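Local coordinates for protein ceramide very long chain fatty acid hydroxylase SCS7 (Saccharomyces cerevisiae, PDB 4ZR1) that hydroxylates the very long chain fatty acids of ceramides in sphingolipid metabolism, probably at a histidine-rich centre that holds two zinc ions, at residues Trp105-Ala110 with Tyr228-Phe233; Val29-Ala34 with Leu247-Leu252; Leu54-Pro59 with His178-Asp183. All blocks are in the same frame, centred on the assembly; numbering follows the deposited sequence.

In the fold
Contact 2 joins the earliest and latest segments, 29-34 and 247-252, and the other two fall between them along the chain; contacts 1 and 3 interleave, their segments following in the order 54-59, 105-110, 178-183, 228-233. The contact centres lie 20 to 22 Å from one another. Contact 1 pairs transmembrane helices 106-125 and 211-236; contacts 2 and 3 lay N-terminal loops, probably cytoplasmic, against helix 242-256 and the end of helix 164-179. His232 of contact 1 and His251 of contact 2 share one zinc ion, while His178 of contact 3 binds the other. The helices thus bring the histidines together, while the loops pack on the outer sides of two of them.

Contact 1 (Trp105-Ala110 with Tyr228-Phe233); sequences WVVPVA and YDECHF. With ZN (zinc ion), chain C; BOG (octyl beta-D-glucopyranoside), chain J.
Pro108 and Glu230 approach from opposite directions, and the proline ring lies over the flat of the carboxylate. Pro108 CG stands 3.4 Å from Glu230 CD, almost straight above it, and Pro108 CD is 3.3 Å from Glu230 OE2. The Glu230 chain reaches this place by bending at chi2 (-54°), which brings its end nearer to helix 106-125 than its base. Val107 slides past the same carboxylate in the reverse sense, its CB 3.6 Å from Glu230 OE2. Across Asp229, by contrast, Val107 lies at about a right angle: its CG2, on the branch beside the backbone N, comes 3.8 Å from Asp229 OD2. That oxygen accepts a hydrogen bond from the backbone N of Met189, so its polar demand is met elsewhere. These touches join the first and fourth transmembrane helices, which run antiparallel (161° between the short segments) with axes 10.0 Å apart at closest; no hydrogen bond links the segments. Trp105 turns away from helix 211-236. One face of its indole carries the octyl glucoside tail, with C4' 3.2 Å above the plane and offset toward the rim, and Val106 CG2 lies over the opposite face. On the far side of helix 211-236, His232 NE2 binds a zinc ion at 2.3 Å, in company with His177, His236, His251 and His255.

Contact 2 (Val29-Ala34 with Leu247-Leu252); sequences VKELPA and LKKYHL. With ZN (zinc ion), chain C.
The ammonium nitrogen of Lys249, a residue that touches both Glu31 and Leu32, is committed to a salt bridge with Glu253 OE2, one turn further along its own helix. Glu31 OE2 lies 5.1 Å from Lys249 NZ, not in contact, and approaches the chain more closely at Lys249 CE, 4.3 Å away. The contact sets an irregular N-terminal loop, probably cytoplasmic, on helix 242-256, which carries a histidine box of the HXXHH kind (His251, His254, His255). Leu32 has the largest share of the buried area. Its CG lies anti to the carbonyl carbon (chi1 -50°), and from there CD1 reaches the helix surface between Lys249 and Leu252: it is 3.7 Å from Leu252 CB and 3.8 Å from Lys249 O. The two leucine side chains cross at about a right angle. Their touch is a methyl against a CB and not one branched end against another. Beyond the two segments, backbone hydrogen bonding between Val29 and Tyr256, and the bond from Lys257 NZ to Lys30 O, tie the same loop to the later part of this helical region. Leu252 in turn packs on the zinc ligand His236; it is thus a second-shell residue, and Leu32 packs on its outer side. Preceding Leu252, His251 points away from the loop, and its NE2 binds, at 2.2 Å, the zinc ion it shares with His177, His232, His236 and His255.

Contact 3 (Leu54-Pro59 with His178-Asp183); sequences LDLNRP and HYLPMD. With ZN (zinc ion), chain D.
Tyr179 meets Leu54 and Leu56 through apolar contacts, and it has the largest share of the area buried here. With CG anti to the backbone N (chi1 -170°), the ring extends from the last helical turn of 164-179 toward the loop. Leu56 runs past it in the opposite direction, its CD2 lying 3.6 Å from Tyr179 CE2. Leu54 arrives on a slanting course, with its CD1 4.1 Å from Tyr179 CZ; neither methyl meets the ring squarely by face or edge. The hydroxyl, too, sits among carbon atoms on this side, Leu54 CB being 3.5 Å from Tyr179 OH. Leu180 adds a looser touch, its CD2 4.5 Å from Leu56 CD2. Behind the two loop leucines, Leu54 packs on helix 60-65 and Leu56 on Tyr44 of helix 44-51.

Hydrogen bonds shape each partner separately, for none crosses between the segments. Asp55 to Arg58 forms a type I turn, closed by Arg58 N to Asp55 O. Asp55 OD1 also accepts from Asn57 N at 3.1 Å in an Asx turn, a fairly straight bond (157°) that meets the carboxylate from above its plane. Leu180 leaves the helical conformation, and a second type I turn follows from Leu180 to Asp183.

One residue before the tyrosine, His178 NE2 binds a zinc ion at 2.3 Å with His150, His155, His174 and His254. The loop, probably cytoplasmic, thus packs directly beside the end of an HXXHH histidine box (His174, His177, His178), a signature of this membrane hydroxylase family.

Contact 1 (Trp105-Ala110 with Tyr228-Phe233)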
loop_
_atom_site.group_PDB
_atom_site.type_symbol
_atom_site.label_atom_id
_atom_site.label_comp_id
_atom_site.label_asym_id
_atom_site.label_seq_id
_atom_site.Cartn_x
_atom_site.Cartn_y
_atom_site.Cartn_z
ATOM N N TRP A 105 -3.459 2.965 -14.462
ATOM C CA TRP A 105 -4.397 3.901 -15.082
ATOM C C TRP A 105 -5.839 3.715 -14.626
ATOM O O TRP A 105 -6.704 4.522 -14.955
ATOM C CB TRP A 105 -4.326 3.800 -16.618
ATOM C CG TRP A 105 -4.492 2.411 -17.165
ATOM C CD1 TRP A 105 -3.498 1.560 -17.526
ATOM C CD2 TRP A 105 -5.727 1.717 -17.412
ATOM N NE1 TRP A 105 -4.028 0.375 -17.979
ATOM C CE2 TRP A 105 -5.395 0.443 -17.919
ATOM C CE3 TRP A 105 -7.081 2.046 -17.245
ATOM C CZ2 TRP A 105 -6.358 -0.501 -18.277
ATOM C CZ3 TRP A 105 -8.046 1.102 -17.599
ATOM C CH2 TRP A 105 -7.676 -0.158 -18.104
ATOM N N VAL A 106 -6.106 2.661 -13.868
ATOM C CA VAL A 106 -7.473 2.376 -13.458
ATOM C C VAL A 106 -7.979 3.410 -12.444
ATOM O O VAL A 106 -9.143 3.836 -12.494
ATOM C CB VAL A 106 -7.581 0.955 -12.868
ATOM C CG1 VAL A 106 -8.983 0.697 -12.299
ATOM C CG2 VAL A 106 -7.248 -0.051 -13.929
ATOM N N VAL A 107 -7.101 3.819 -11.533
ATOM C CA VAL A 107 -7.483 4.765 -10.494
ATOM C C VAL A 107 -7.872 6.148 -11.058
ATOM O O VAL A 107 -8.950 6.661 -10.739
ATOM C CB VAL A 107 -6.360 4.931 -9.456
ATOM C CG1 VAL A 107 -6.806 5.884 -8.365
ATOM C CG2 VAL A 107 -5.952 3.575 -8.890
ATOM N N PRO A 108 -7.017 6.760 -11.901
ATOM C CA PRO A 108 -7.472 8.040 -12.465
ATOM C C PRO A 108 -8.767 7.946 -13.286
ATOM O O PRO A 108 -9.636 8.798 -13.088
ATOM C CB PRO A 108 -6.311 8.463 -13.369
ATOM C CG PRO A 108 -5.131 7.692 -12.890
ATOM C CD PRO A 108 -5.660 6.407 -12.368
ATOM N N VAL A 109 -8.906 6.950 -14.170
ATOM C CA VAL A 109 -10.104 6.875 -15.018
ATOM C C VAL A 109 -11.355 6.570 -14.205
ATOM O O VAL A 109 -12.450 6.969 -14.589
ATOM C CB VAL A 109 -9.991 5.814 -16.169
ATOM C CG1 VAL A 109 -8.704 6.004 -16.956
ATOM C CG2 VAL A 109 -10.088 4.408 -15.643
ATOM N N ALA A 110 -11.211 5.873 -13.084
ATOM C CA ALA A 110 -12.382 5.560 -12.282
ATOM C C ALA A 110 -12.809 6.747 -11.423
ATOM O O ALA A 110 -14.002 7.014 -11.283
ATOM C CB ALA A 110 -12.125 4.339 -11.406
ATOM N N TYR A 228 -2.076 10.078 -4.487
ATOM C CA TYR A 228 -1.343 9.092 -3.692
ATOM C C TYR A 228 -1.020 7.775 -4.427
ATOM O O TYR A 228 0.140 7.348 -4.464
ATOM C CB TYR A 228 -2.127 8.766 -2.413
ATOM C CG TYR A 228 -1.815 7.387 -1.853
ATOM C CD1 TYR A 228 -0.667 7.163 -1.097
ATOM C CD2 TYR A 228 -2.670 6.311 -2.080
ATOM C CE1 TYR A 228 -0.375 5.907 -0.590
ATOM C CE2 TYR A 228 -2.394 5.062 -1.576
ATOM C CZ TYR A 228 -1.239 4.859 -0.836
ATOM O OH TYR A 228 -0.955 3.603 -0.332
ATOM N N ASP A 229 -2.042 7.127 -4.990
ATOM C CA ASP A 229 -1.889 5.791 -5.567
ATOM C C ASP A 229 -1.074 5.860 -6.842
ATOM O O ASP A 229 -0.285 4.963 -7.124
ATOM C CB ASP A 229 -3.251 5.154 -5.861
ATOM C CG ASP A 229 -3.388 3.725 -5.300
ATOM O OD1 ASP A 229 -2.395 3.133 -4.805
ATOM O OD2 ASP A 229 -4.521 3.190 -5.361
ATOM N N GLU A 230 -1.284 6.922 -7.623
ATOM C CA GLU A 230 -0.481 7.166 -8.815
ATOM C C GLU A 230 0.955 7.440 -8.414
ATOM O O GLU A 230 1.880 6.837 -8.947
ATOM C CB GLU A 230 -1.040 8.327 -9.621
ATOM C CG GLU A 230 -2.412 8.033 -10.185
ATOM C CD GLU A 230 -2.440 6.747 -10.993
ATOM O OE1 GLU A 230 -1.878 6.717 -12.099
ATOM O OE2 GLU A 230 -3.008 5.757 -10.509
ATOM N N CYS A 231 1.136 8.340 -7.453
ATOM C CA CYS A 231 2.457 8.569 -6.904
ATOM C C CYS A 231 3.055 7.235 -6.452
ATOM O O CYS A 231 4.145 6.850 -6.893
ATOM C CB CYS A 231 2.412 9.556 -5.740
ATOM S SG CYS A 231 4.049 9.958 -5.074
ATOM N N HIS A 232 2.318 6.526 -5.598
ATOM C CA HIS A 232 2.760 5.238 -5.073
ATOM C C HIS A 232 3.218 4.298 -6.178
ATOM O O HIS A 232 4.286 3.703 -6.082
ATOM C CB HIS A 232 1.649 4.575 -4.273
ATOM C CG HIS A 232 2.081 3.322 -3.592
ATOM N ND1 HIS A 232 1.192 2.384 -3.123
ATOM C CD2 HIS A 232 3.318 2.855 -3.298
ATOM C CE1 HIS A 232 1.862 1.386 -2.572
ATOM N NE2 HIS A 232 3.153 1.645 -2.669
ATOM N N PHE A 233 2.417 4.184 -7.234
ATOM C CA PHE A 233 2.796 3.377 -8.383
ATOM C C PHE A 233 4.148 3.788 -8.965
ATOM O O PHE A 233 5.040 2.954 -9.135
ATOM C CB PHE A 233 1.733 3.444 -9.483
ATOM C CG PHE A 233 1.969 2.465 -10.597
ATOM C CD1 PHE A 233 1.537 1.145 -10.482
ATOM C CD2 PHE A 233 2.659 2.843 -11.745
ATOM C CE1 PHE A 233 1.767 0.231 -11.500
ATOM C CE2 PHE A 233 2.895 1.925 -12.780
ATOM C CZ PHE A 233 2.452 0.624 -12.654
HETATM ZN ZN ZN C . 5.073 0.547 -2.032
HETATM C C1 BOG J . -3.153 -4.226 -22.510
HETATM O O1 BOG J . -4.068 -3.174 -22.653
HETATM C C2 BOG J . -1.766 -3.659 -22.357
HETATM O O2 BOG J . -1.483 -2.822 -23.452
HETATM C C3 BOG J . -0.792 -4.815 -22.311
HETATM O O3 BOG J . 0.492 -4.333 -22.002
HETATM C C4 BOG J . -1.229 -5.784 -21.234
HETATM O O4 BOG J . -0.432 -6.945 -21.269
HETATM C C5 BOG J . -2.682 -6.152 -21.434
HETATM O O5 BOG J . -3.464 -4.985 -21.369
HETATM C C6 BOG J . -3.116 -7.121 -20.356
HETATM O O6 BOG J . -2.806 -8.437 -20.759
HETATM C "C1'" BOG J . -4.483 -2.638 -21.421
HETATM C "C2'" BOG J . -3.813 -1.300 -21.198
HETATM C "C3'" BOG J . -4.487 -0.249 -22.054
HETATM C "C4'" BOG J . -5.024 0.860 -21.173
HETATM C "C5'" BOG J . -6.451 1.207 -21.556
HETATM C "C6'" BOG J . -6.771 2.631 -21.142
HETATM C "C7'" BOG J . -8.276 2.802 -21.151
HETATM C "C8'" BOG J . -8.686 4.085 -20.453
#

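Contact 2 (Val29-Ala34 with Leu247-Leu252)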
loop_
_atom_site.group_PDB
_atom_site.type_symbol
_atom_site.label_atom_id
_atom_site.label_comp_id
_atom_site.label_asym_id
_atom_site.label_seq_id
_atom_site.Cartn_x
_atom_site.Cartn_y
_atom_site.Cartn_z
ATOM N N VAL A 29 18.212 -4.476 3.659
ATOM C CA VAL A 29 19.540 -3.895 3.470
ATOM C C VAL A 29 19.608 -2.477 4.045
ATOM O O VAL A 29 18.602 -1.768 4.076
ATOM C CB VAL A 29 19.942 -3.863 1.975
ATOM C CG1 VAL A 29 21.460 -3.842 1.834
ATOM C CG2 VAL A 29 19.379 -5.067 1.244
ATOM N N LYS A 30 20.789 -2.069 4.511
ATOM C CA LYS A 30 20.944 -0.738 5.084
ATOM C C LYS A 30 20.863 0.280 3.960
ATOM O O LYS A 30 20.431 1.408 4.174
ATOM C CB LYS A 30 22.264 -0.593 5.849
ATOM C CG LYS A 30 23.317 0.227 5.118
ATOM C CD LYS A 30 24.677 0.064 5.746
ATOM C CE LYS A 30 25.714 -0.252 4.690
ATOM N NZ LYS A 30 26.953 -0.749 5.326
ATOM N N GLU A 31 21.266 -0.127 2.759
ATOM C CA GLU A 31 21.199 0.744 1.597
ATOM C C GLU A 31 20.637 -0.039 0.413
ATOM O O GLU A 31 20.982 -1.198 0.202
ATOM C CB GLU A 31 22.578 1.340 1.276
ATOM C CG GLU A 31 22.501 2.825 0.961
ATOM C CD GLU A 31 22.376 3.686 2.206
ATOM O OE1 GLU A 31 23.067 3.403 3.208
ATOM O OE2 GLU A 31 21.570 4.640 2.184
ATOM N N LEU A 32 19.737 0.597 -0.328
ATOM C CA LEU A 32 19.093 -0.014 -1.485
ATOM C C LEU A 32 20.117 -0.524 -2.491
ATOM O O LEU A 32 21.134 0.127 -2.720
ATOM C CB LEU A 32 18.159 0.996 -2.162
ATOM C CG LEU A 32 17.190 1.709 -1.216
ATOM C CD1 LEU A 32 16.256 2.656 -1.960
ATOM C CD2 LEU A 32 16.406 0.692 -0.413
ATOM N N PRO A 33 19.851 -1.694 -3.091
ATOM C CA PRO A 33 20.674 -2.239 -4.172
ATOM C C PRO A 33 20.285 -1.638 -5.517
ATOM O O PRO A 33 19.552 -0.649 -5.558
ATOM C CB PRO A 33 20.356 -3.733 -4.126
ATOM C CG PRO A 33 18.937 -3.771 -3.689
ATOM C CD PRO A 33 18.770 -2.622 -2.711
ATOM N N ALA A 34 20.771 -2.238 -6.599
ATOM C CA ALA A 34 20.493 -1.745 -7.941
ATOM C C ALA A 34 19.027 -1.941 -8.290
ATOM O O ALA A 34 18.401 -2.903 -7.842
ATOM C CB ALA A 34 21.379 -2.449 -8.966
ATOM N N LEU A 247 12.147 10.997 -2.878
ATOM C CA LEU A 247 10.941 10.458 -2.271
ATOM C C LEU A 247 10.873 8.966 -2.619
ATOM O O LEU A 247 10.406 8.137 -1.831
ATOM C CB LEU A 247 9.706 11.209 -2.766
ATOM C CG LEU A 247 8.340 10.842 -2.179
ATOM C CD1 LEU A 247 8.243 11.199 -0.701
ATOM C CD2 LEU A 247 7.242 11.528 -2.968
ATOM N N LYS A 248 11.377 8.634 -3.805
ATOM C CA LYS A 248 11.488 7.254 -4.244
ATOM C C LYS A 248 12.411 6.453 -3.340
ATOM O O LYS A 248 12.107 5.318 -2.980
ATOM C CB LYS A 248 11.989 7.185 -5.692
ATOM C CG LYS A 248 12.170 5.765 -6.180
ATOM C CD LYS A 248 12.430 5.679 -7.675
ATOM C CE LYS A 248 12.472 4.216 -8.095
ATOM N NZ LYS A 248 12.566 4.043 -9.557
ATOM N N LYS A 249 13.547 7.039 -2.980
ATOM C CA LYS A 249 14.483 6.361 -2.100
ATOM C C LYS A 249 13.831 6.131 -0.744
ATOM O O LYS A 249 13.992 5.074 -0.137
ATOM C CB LYS A 249 15.783 7.158 -1.944
ATOM C CG LYS A 249 16.630 6.703 -0.751
ATOM C CD LYS A 249 18.041 7.281 -0.757
ATOM C CE LYS A 249 18.634 7.307 0.649
ATOM N NZ LYS A 249 17.653 7.823 1.650
ATOM N N TYR A 250 13.076 7.123 -0.294
ATOM C CA TYR A 250 12.438 7.087 1.016
ATOM C C TYR A 250 11.404 5.974 1.115
ATOM O O TYR A 250 11.398 5.185 2.062
ATOM C CB TYR A 250 11.783 8.438 1.307
ATOM C CG TYR A 250 11.193 8.556 2.687
ATOM C CD1 TYR A 250 11.992 8.866 3.776
ATOM C CD2 TYR A 250 9.832 8.377 2.896
ATOM C CE1 TYR A 250 11.455 8.993 5.039
ATOM C CE2 TYR A 250 9.282 8.493 4.158
ATOM C CZ TYR A 250 10.098 8.800 5.229
ATOM O OH TYR A 250 9.552 8.919 6.489
ATOM N N HIS A 251 10.526 5.907 0.127
ATOM C CA HIS A 251 9.474 4.909 0.158
ATOM C C HIS A 251 10.022 3.497 -0.044
ATOM O O HIS A 251 9.577 2.548 0.603
ATOM C CB HIS A 251 8.420 5.200 -0.900
ATOM C CG HIS A 251 7.376 4.137 -0.989
ATOM N ND1 HIS A 251 6.480 3.894 0.027
ATOM C CD2 HIS A 251 7.122 3.214 -1.943
ATOM C CE1 HIS A 251 5.701 2.884 -0.308
ATOM N NE2 HIS A 251 6.068 2.455 -1.500
ATOM N N LEU A 252 10.980 3.361 -0.951
ATOM C CA LEU A 252 11.595 2.070 -1.212
ATOM C C LEU A 252 12.296 1.532 0.029
ATOM O O LEU A 252 12.383 0.318 0.220
ATOM C CB LEU A 252 12.578 2.178 -2.375
ATOM C CG LEU A 252 12.112 1.622 -3.723
ATOM C CD1 LEU A 252 10.667 1.939 -3.999
ATOM C CD2 LEU A 252 12.970 2.179 -4.831
HETATM ZN ZN ZN C . 5.073 0.547 -2.032
#

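Contact 3 (Leu54-Pro59 with His178-Asp183)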
loop_
_atom_site.group_PDB
_atom_site.type_symbol
_atom_site.label_atom_id
_atom_site.label_comp_id
_atom_site.label_asym_id
_atom_site.label_seq_id
_atom_site.Cartn_x
_atom_site.Cartn_y
_atom_site.Cartn_z
ATOM N N LEU A 54 4.993 -19.455 1.797
ATOM C CA LEU A 54 4.033 -19.639 0.723
ATOM C C LEU A 54 4.726 -20.158 -0.535
ATOM O O LEU A 54 5.858 -19.780 -0.850
ATOM C CB LEU A 54 3.305 -18.326 0.411
ATOM C CG LEU A 54 2.416 -17.707 1.492
ATOM C CD1 LEU A 54 1.947 -16.344 1.030
ATOM C CD2 LEU A 54 1.217 -18.583 1.837
ATOM N N ASP A 55 4.033 -21.032 -1.249
ATOM C CA ASP A 55 4.522 -21.546 -2.514
ATOM C C ASP A 55 4.009 -20.639 -3.616
ATOM O O ASP A 55 2.830 -20.695 -3.976
ATOM C CB ASP A 55 4.068 -22.995 -2.708
ATOM C CG ASP A 55 4.553 -23.606 -4.016
ATOM O OD1 ASP A 55 5.353 -22.958 -4.731
ATOM O OD2 ASP A 55 4.139 -24.758 -4.316
ATOM N N LEU A 56 4.899 -19.795 -4.138
ATOM C CA LEU A 56 4.542 -18.853 -5.205
ATOM C C LEU A 56 3.936 -19.502 -6.447
ATOM O O LEU A 56 3.266 -18.838 -7.226
ATOM C CB LEU A 56 5.765 -18.057 -5.645
ATOM C CG LEU A 56 6.195 -16.858 -4.803
ATOM C CD1 LEU A 56 7.371 -16.125 -5.440
ATOM C CD2 LEU A 56 5.027 -15.919 -4.621
ATOM N N ASN A 57 4.192 -20.792 -6.623
ATOM C CA ASN A 57 3.742 -21.532 -7.792
ATOM C C ASN A 57 2.241 -21.848 -7.694
ATOM O O ASN A 57 1.579 -22.158 -8.693
ATOM C CB ASN A 57 4.549 -22.824 -7.947
ATOM C CG ASN A 57 4.794 -23.178 -9.393
ATOM O OD1 ASN A 57 5.045 -22.306 -10.209
ATOM N ND2 ASN A 57 4.708 -24.450 -9.718
ATOM N N ARG A 58 1.699 -21.725 -6.490
ATOM C CA ARG A 58 0.324 -22.118 -6.230
ATOM C C ARG A 58 -0.447 -20.905 -5.727
ATOM O O ARG A 58 0.145 -20.033 -5.093
ATOM C CB ARG A 58 0.293 -23.258 -5.207
ATOM C CG ARG A 58 0.981 -24.546 -5.643
ATOM C CD ARG A 58 0.123 -25.318 -6.617
ATOM N NE ARG A 58 0.551 -26.702 -6.752
ATOM C CZ ARG A 58 0.954 -27.262 -7.889
ATOM N NH1 ARG A 58 1.306 -28.546 -7.916
ATOM N NH2 ARG A 58 0.988 -26.551 -9.000
ATOM N N PRO A 59 -1.764 -20.841 -6.007
ATOM C CA PRO A 59 -2.561 -19.666 -5.599
ATOM C C PRO A 59 -2.352 -19.346 -4.119
ATOM O O PRO A 59 -2.406 -20.251 -3.282
ATOM C CB PRO A 59 -4.010 -20.097 -5.879
ATOM C CG PRO A 59 -3.893 -21.137 -6.971
ATOM C CD PRO A 59 -2.572 -21.858 -6.710
ATOM N N HIS A 178 3.756 -5.720 0.001
ATOM C CA HIS A 178 5.070 -5.902 0.613
ATOM C C HIS A 178 5.673 -7.238 0.209
ATOM O O HIS A 178 6.880 -7.366 0.025
ATOM C CB HIS A 178 4.978 -5.808 2.133
ATOM C CG HIS A 178 5.129 -4.415 2.656
ATOM N ND1 HIS A 178 6.281 -3.967 3.263
ATOM C CD2 HIS A 178 4.274 -3.363 2.647
ATOM C CE1 HIS A 178 6.129 -2.702 3.614
ATOM N NE2 HIS A 178 4.924 -2.311 3.245
ATOM N N TYR A 179 4.817 -8.239 0.074
ATOM C CA TYR A 179 5.255 -9.538 -0.374
ATOM C C TYR A 179 5.741 -9.439 -1.819
ATOM O O TYR A 179 6.779 -10.009 -2.161
ATOM C CB TYR A 179 4.119 -10.552 -0.218
ATOM C CG TYR A 179 4.516 -11.994 -0.424
ATOM C CD1 TYR A 179 5.473 -12.598 0.386
ATOM C CD2 TYR A 179 3.899 -12.769 -1.398
ATOM C CE1 TYR A 179 5.828 -13.928 0.208
ATOM C CE2 TYR A 179 4.247 -14.101 -1.587
ATOM C CZ TYR A 179 5.211 -14.675 -0.785
ATOM O OH TYR A 179 5.550 -15.999 -0.983
ATOM N N LEU A 180 5.015 -8.695 -2.661
ATOM C CA LEU A 180 5.407 -8.552 -4.067
ATOM C C LEU A 180 5.395 -7.117 -4.613
ATOM O O LEU A 180 4.570 -6.776 -5.464
ATOM C CB LEU A 180 4.521 -9.428 -4.944
ATOM C CG LEU A 180 4.604 -10.938 -4.681
ATOM C CD1 LEU A 180 3.220 -11.509 -4.447
ATOM C CD2 LEU A 180 5.292 -11.636 -5.836
ATOM N N PRO A 181 6.363 -6.296 -4.168
ATOM C CA PRO A 181 6.545 -4.867 -4.465
ATOM C C PRO A 181 6.496 -4.515 -5.958
ATOM O O PRO A 181 5.884 -3.516 -6.347
ATOM C CB PRO A 181 7.941 -4.576 -3.912
ATOM C CG PRO A 181 8.215 -5.654 -2.944
ATOM C CD PRO A 181 7.525 -6.857 -3.457
ATOM N N MET A 182 7.134 -5.335 -6.785
ATOM C CA MET A 182 7.220 -5.064 -8.214
ATOM C C MET A 182 6.155 -5.760 -9.049
ATOM O O MET A 182 6.303 -5.853 -10.262
ATOM C CB MET A 182 8.600 -5.453 -8.741
ATOM C CG MET A 182 9.670 -4.494 -8.301
ATOM S SD MET A 182 9.251 -2.819 -8.822
ATOM C CE MET A 182 9.666 -1.940 -7.311
ATOM N N ASP A 183 5.082 -6.237 -8.422
ATOM C CA ASP A 183 3.931 -6.728 -9.195
ATOM C C ASP A 183 3.094 -5.542 -9.662
ATOM O O ASP A 183 2.258 -5.030 -8.906
ATOM C CB ASP A 183 3.066 -7.689 -8.370
ATOM C CG ASP A 183 1.892 -8.268 -9.175
ATOM O OD1 ASP A 183 1.543 -7.720 -10.241
ATOM O OD2 ASP A 183 1.309 -9.279 -8.740
HETATM ZN ZN ZN D . 3.762 -0.444 3.951
#